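Local coordinates for protein aromatic amino acid aminotransferase I (Candida albicans WO-1, PDB 6HNU) that probably transfers amino groups between aromatic L-amino acids and 2-oxoglutarate, using pyridoxal 5'-phosphate as cofactor, at residues Gln96-Leu99 / Ala100-Leu103; Phe152-Lys155 / Gly156-Ile159. All blocks are in the same frame, centred on the assembly; numbering follows the deposited sequence.

How the contacts relate
Both contacts are local, each made within eight consecutive residues, and they come in series along one chain, within the class I and II aminotransferase family region. Contact 1 shapes the start of the short helix 99-102, whereas contact 2 turns the chain from helix 141-152 into strand 158-162 of the large mixed sheet. Their centres are 39 Å apart and their nearest atoms about 26 Å apart, so neither touches the other. Each lies at some distance from cofactor: the side chain of Leu-103 is about 11 Å from a bound pyridoxal phosphate, and that of Ile-159 about 12 Å. Contact 1 also meets the second subunit; contact 2 meets no other chain.

Contact 1: residues Gln96-Leu99 / Ala100-Leu103; sequences QIEL and ARSL
Glu-98 and Arg-101 form a salt bridge across the start of helix 99-102. Arg-101 grips the carboxylate side-on with two nitrogens, NE reaching Glu-98 OE2 at 2.9 Å (N-H...O 175°) and NH2 reaching Glu-98 OE1 at 3.0 Å. Both oxygens lie close to the guanidinium plane but are met from above the carboxylate plane, since the two planes are turned 49° apart. A bend of the arginine chain at chi3 (56°) swings its end back toward Ile-97 and Glu-98. There Ile-97 CG2 rests over one face of the guanidinium, offset toward its rim and 3.7 Å from Arg-101 CZ.

Backbone bonds mark the helix start, with Glu-98 at the N-cap position. Its O accepts twice, from Arg-101 N at 2.9 Å and from Ser-102 N at 2.8 Å. Leu-103 N continues the pattern to Leu-99 O. The hydroxyl Ser-102 OG donates to Ile-97 O at 2.8 Å, from above the carbonyl plane, so a buried side chain ties the helix to the residue preceding its cap.

Apolar contact is modest: Leu-103 CD1 lies 3.9 Å from Leu-99 CB, one turn along.

Around this turn, helix 334-377 packs on Ile-97, Ser-102 and Leu-103, and Leu-99 touches Val-85 of strand 81-86. Arg-101 NH1 forms a second salt bridge, to Glu-113 of helix 112-126, while Leu-103 packs on Ala-303 of the second subunit.

Contact 2: residues Phe152-Lys155 / Gly156-Ile159; sequences FCSK and GDTI
With chi1 at -73°, Asp-157 turns CG away from its own carbonyl carbon and beside its backbone N, which aims the carboxylate back across the turn at Ser-154. Cys-153 SG likewise stands anti to its own carbonyl carbon, beside the backbone N, where it meets Ile-159 CG2 at 3.6 Å. The first of these meetings is polar: Ser-154 N donates to Asp-157 OD2 at 2.8 Å along a nearly straight N-H...O line of 172°. OD2 is approached from well above the carboxylate plane, and the same oxygen comes within 3.5 Å of Cys-153 CA.

The return bond runs through the backbone, from Asp-157 N to Ser-154 O at 3.0 Å, and closes a type II beta turn over residues 154-157. Gly-156 occupies its third position with positive phi (87°), a conformation glycine adopts readily. Ser-154 thus uses both its N and its O on Asp-157, giving to the carboxylate and accepting from the backbone N. The turn leads from helix 141-152 into strand 158-162, an alpha-to-beta connection in the large domain of the PLP-dependent aminotransferase fold.

A water gives a hydrogen bond to Asp-157 OD1 at 2.8 Å and sits unusually close to Lys-155 O, so each carboxylate oxygen of Asp-157 has a partner. Inward, Cys-153 and Ile-159 both touch Phe-209 of strand 209-212, placing their sulfur-methyl contact against the central sheet. Ser-154 OG is hydrogen-bonded to Glu-19 of helix 18-22, and the backbone of Asp-157 and Ile-159 pairs with Asn-179 in strand 179-186.

Contact 1: residues Gln96-Leu99 / Ala100-Leu103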
ATOM      1  N   GLN B  96     -10.176  19.982   9.007  1.00 23.08           N
ATOM      2  CA  GLN B  96      -8.862  19.534   8.444  1.00 22.38           C
ATOM      3  C   GLN B  96      -8.314  18.363   9.263  1.00 24.01           C
ATOM      4  O   GLN B  96      -8.732  18.159  10.425  1.00 21.08           O
ATOM      5  CB  GLN B  96      -7.857  20.685   8.433  1.00 22.60           C
ATOM      6  CG  GLN B  96      -8.301  21.869   7.579  1.00 21.72           C
ATOM      7  CD  GLN B  96      -8.791  21.433   6.218  1.00 20.06           C
ATOM      8  OE1 GLN B  96      -8.043  20.872   5.415  1.00 20.69           O
ATOM      9  NE2 GLN B  96     -10.059  21.677   5.946  1.00 18.26           N
ATOM     10  N   ILE B  97      -7.404  17.582   8.685  1.00 21.10           N
ATOM     11  CA  ILE B  97      -6.734  16.485   9.433  1.00 20.25           C
ATOM     12  C   ILE B  97      -5.316  16.974   9.701  1.00 20.32           C
ATOM     13  O   ILE B  97      -4.416  16.799   8.848  1.00 20.01           O
ATOM     14  CB  ILE B  97      -6.833  15.118   8.733  1.00 20.34           C
ATOM     15  CG1 ILE B  97      -8.139  14.957   7.933  1.00 21.56           C
ATOM     16  CG2 ILE B  97      -6.684  14.034   9.785  1.00 22.07           C
ATOM     17  CD1 ILE B  97      -8.133  13.886   6.869  1.00 24.25           C
ATOM     18  N   GLU B  98      -5.163  17.648  10.835  1.00 18.88           N
ATOM     19  CA  GLU B  98      -3.903  18.336  11.210  1.00 19.33           C
ATOM     20  C   GLU B  98      -2.782  17.291  11.194  1.00 18.58           C
ATOM     21  O   GLU B  98      -3.060  16.103  11.515  1.00 17.64           O
ATOM     22  CB  GLU B  98      -4.075  19.042  12.562  1.00 18.81           C
ATOM     23  CG  GLU B  98      -4.260  18.103  13.744  1.00 19.24           C
ATOM     24  CD  GLU B  98      -5.657  17.606  14.024  1.00 21.12           C
ATOM     25  OE1 GLU B  98      -6.591  17.969  13.266  1.00 22.64           O
ATOM     26  OE2 GLU B  98      -5.811  16.799  14.977  1.00 19.89           O
ATOM     27  N   LEU B  99      -1.575  17.699  10.795  1.00 20.42           N
ATOM     28  CA  LEU B  99      -0.482  16.733  10.500  1.00 19.73           C
ATOM     29  C   LEU B  99      -0.076  15.965  11.763  1.00 20.57           C
ATOM     30  O   LEU B  99       0.436  14.854  11.616  1.00 18.35           O
ATOM     31  CB  LEU B  99       0.732  17.447   9.914  1.00 20.63           C
ATOM     32  CG  LEU B  99       0.484  18.283   8.662  1.00 20.91           C
ATOM     33  CD1 LEU B  99       1.798  18.906   8.212  1.00 22.79           C
ATOM     34  CD2 LEU B  99      -0.142  17.430   7.557  1.00 20.76           C
ATOM     35  N   ALA B 100      -0.235  16.539  12.968  1.00 20.14           N
ATOM     36  CA  ALA B 100       0.073  15.830  14.223  1.00 20.34           C
ATOM     37  C   ALA B 100      -0.758  14.528  14.284  1.00 19.30           C
ATOM     38  O   ALA B 100      -0.302  13.568  14.896  1.00 19.23           O
ATOM     39  CB  ALA B 100      -0.194  16.749  15.412  1.00 21.45           C
ATOM     40  N   ARG B 101      -1.931  14.504  13.648  1.00 19.17           N
ATOM     41  CA  ARG B 101      -2.869  13.358  13.558  1.00 19.20           C
ATOM     42  C   ARG B 101      -2.755  12.648  12.182  1.00 20.20           C
ATOM     43  O   ARG B 101      -2.600  11.390  12.181  1.00 18.62           O
ATOM     44  CB  ARG B 101      -4.282  13.843  13.868  1.00 21.15           C
ATOM     45  CG  ARG B 101      -5.363  12.769  13.877  1.00 21.09           C
ATOM     46  CD  ARG B 101      -6.627  13.178  14.657  1.00 21.39           C
ATOM     47  NE  ARG B 101      -7.135  14.422  14.090  1.00 21.69           N
ATOM     48  CZ  ARG B 101      -8.102  14.513  13.178  1.00 21.16           C
ATOM     49  NH1 ARG B 101      -8.752  13.429  12.778  1.00 20.91           N
ATOM     50  NH2 ARG B 101      -8.424  15.701  12.678  1.00 18.59           N
ATOM     51  N   SER B 102      -2.760  13.356  11.034  1.00 19.21           N
ATOM     52  CA  SER B 102      -2.703  12.663   9.712  1.00 18.64           C
ATOM     53  C   SER B 102      -1.341  11.973   9.494  1.00 18.90           C
ATOM     54  O   SER B 102      -1.294  11.010   8.721  1.00 17.68           O
ATOM     55  CB  SER B 102      -3.075  13.610   8.564  1.00 19.45           C
ATOM     56  OG  SER B 102      -2.438  14.874   8.691  1.00 17.31           O
ATOM     57  N   LEU B 103      -0.255  12.439  10.113  1.00 18.09           N
ATOM     58  CA  LEU B 103       1.114  11.844   9.988  1.00 19.70           C
ATOM     59  C   LEU B 103       1.414  10.883  11.162  1.00 18.06           C
ATOM     60  O   LEU B 103       2.503  10.265  11.184  1.00 16.43           O
ATOM     61  CB  LEU B 103       2.160  12.969   9.901  1.00 17.66           C
ATOM     62  CG  LEU B 103       2.096  13.834   8.650  1.00 19.69           C
ATOM     63  CD1 LEU B 103       3.288  14.778   8.616  1.00 18.59           C
ATOM     64  CD2 LEU B 103       2.061  12.969   7.383  1.00 20.42           C
TER

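Contact 2: residues Phe152-Lys155 / Gly156-Ile159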
ATOM      1  N   PHE B 152     -11.891 -12.977  -0.304  1.00 17.77           N
ATOM      2  CA  PHE B 152     -12.988 -13.863  -0.788  1.00 17.28           C
ATOM      3  C   PHE B 152     -12.478 -15.144  -1.461  1.00 18.59           C
ATOM      4  O   PHE B 152     -13.318 -15.983  -1.761  1.00 21.77           O
ATOM      5  CB  PHE B 152     -13.904 -13.092  -1.723  1.00 16.53           C
ATOM      6  CG  PHE B 152     -14.599 -11.943  -1.055  1.00 15.70           C
ATOM      7  CD1 PHE B 152     -15.498 -12.163  -0.031  1.00 15.64           C
ATOM      8  CD2 PHE B 152     -14.312 -10.640  -1.411  1.00 15.89           C
ATOM      9  CE1 PHE B 152     -16.160 -11.106   0.582  1.00 14.97           C
ATOM     10  CE2 PHE B 152     -14.944  -9.585  -0.775  1.00 15.05           C
ATOM     11  CZ  PHE B 152     -15.861  -9.816   0.220  1.00 15.23           C
ATOM     12  N   CYS B 153     -11.186 -15.314  -1.654  1.00 17.09           N
ATOM     13  CA  CYS B 153     -10.634 -16.437  -2.461  1.00 18.47           C
ATOM     14  C   CYS B 153      -9.496 -17.162  -1.753  1.00 23.24           C
ATOM     15  O   CYS B 153      -8.598 -16.489  -1.238  1.00 23.75           O
ATOM     16  CB  CYS B 153     -10.122 -15.913  -3.793  1.00 18.53           C
ATOM     17  SG  CYS B 153     -11.425 -15.123  -4.780  1.00 19.73           S
ATOM     18  N   SER B 154      -9.550 -18.509  -1.761  1.00 26.52           N
ATOM     19  CA  SER B 154      -8.437 -19.422  -1.423  1.00 25.88           C
ATOM     20  C   SER B 154      -7.875 -19.938  -2.751  1.00 25.94           C
ATOM     21  O   SER B 154      -8.628 -19.900  -3.780  1.00 21.45           O
ATOM     22  CB  SER B 154      -8.894 -20.552  -0.505  1.00 27.02           C
ATOM     23  OG  SER B 154      -9.735 -20.093   0.584  1.00 26.53           O
ATOM     24  N   LYS B 155      -6.630 -20.414  -2.743  1.00 22.05           N
ATOM     25  CA  LYS B 155      -5.980 -21.053  -3.906  1.00 23.94           C
ATOM     26  C   LYS B 155      -6.895 -22.158  -4.458  1.00 25.39           C
ATOM     27  O   LYS B 155      -7.501 -22.893  -3.643  1.00 21.61           O
ATOM     28  CB  LYS B 155      -4.620 -21.631  -3.521  1.00 29.86           C
ATOM     29  CG  LYS B 155      -3.931 -22.333  -4.678  1.00 33.66           C
ATOM     30  CD  LYS B 155      -2.647 -23.067  -4.329  1.00 40.69           C
ATOM     31  CE  LYS B 155      -2.367 -24.183  -5.322  1.00 43.03           C
ATOM     32  NZ  LYS B 155      -1.044 -24.814  -5.092  1.00 46.11           N
ATOM     33  N   GLY B 156      -7.067 -22.204  -5.784  1.00 24.14           N
ATOM     34  CA  GLY B 156      -7.921 -23.184  -6.487  1.00 23.44           C
ATOM     35  C   GLY B 156      -9.372 -22.734  -6.590  1.00 22.30           C
ATOM     36  O   GLY B 156     -10.144 -23.407  -7.272  1.00 23.70           O
ATOM     37  N   ASP B 157      -9.779 -21.645  -5.921  1.00 23.14           N
ATOM     38  CA  ASP B 157     -11.143 -21.078  -6.095  1.00 20.93           C
ATOM     39  C   ASP B 157     -11.253 -20.482  -7.512  1.00 19.11           C
ATOM     40  O   ASP B 157     -10.233 -20.265  -8.192  1.00 17.83           O
ATOM     41  CB  ASP B 157     -11.505 -20.022  -5.042  1.00 20.71           C
ATOM     42  CG  ASP B 157     -11.783 -20.530  -3.637  1.00 22.46           C
ATOM     43  OD1 ASP B 157     -11.953 -21.750  -3.463  1.00 20.39           O
ATOM     44  OD2 ASP B 157     -11.864 -19.671  -2.714  1.00 19.56           O
ATOM     45  N   THR B 158     -12.476 -20.244  -7.955  1.00 18.54           N
ATOM     46  CA  THR B 158     -12.784 -19.592  -9.245  1.00 19.03           C
ATOM     47  C   THR B 158     -13.451 -18.249  -9.004  1.00 16.33           C
ATOM     48  O   THR B 158     -14.354 -18.142  -8.125  1.00 16.77           O
ATOM     49  CB  THR B 158     -13.674 -20.496 -10.112  1.00 21.13           C
ATOM     50  OG1 THR B 158     -12.849 -21.602 -10.457  1.00 19.51           O
ATOM     51  CG2 THR B 158     -14.146 -19.833 -11.388  1.00 21.24           C
ATOM     52  N   ILE B 159     -13.072 -17.288  -9.832  1.00 17.30           N
ATOM     53  CA  ILE B 159     -13.857 -16.037 -10.067  1.00 17.58           C
ATOM     54  C   ILE B 159     -14.272 -15.957 -11.535  1.00 17.85           C
ATOM     55  O   ILE B 159     -13.588 -16.568 -12.415  1.00 16.97           O
ATOM     56  CB  ILE B 159     -13.053 -14.801  -9.634  1.00 18.16           C
ATOM     57  CG1 ILE B 159     -11.767 -14.618 -10.442  1.00 17.16           C
ATOM     58  CG2 ILE B 159     -12.798 -14.915  -8.151  1.00 18.94           C
ATOM     59  CD1 ILE B 159     -11.150 -13.241 -10.289  1.00 17.09           C
TER
HETATM   60  O   HOH W   1      -9.877 -23.697  -3.441  1.00 31.95           O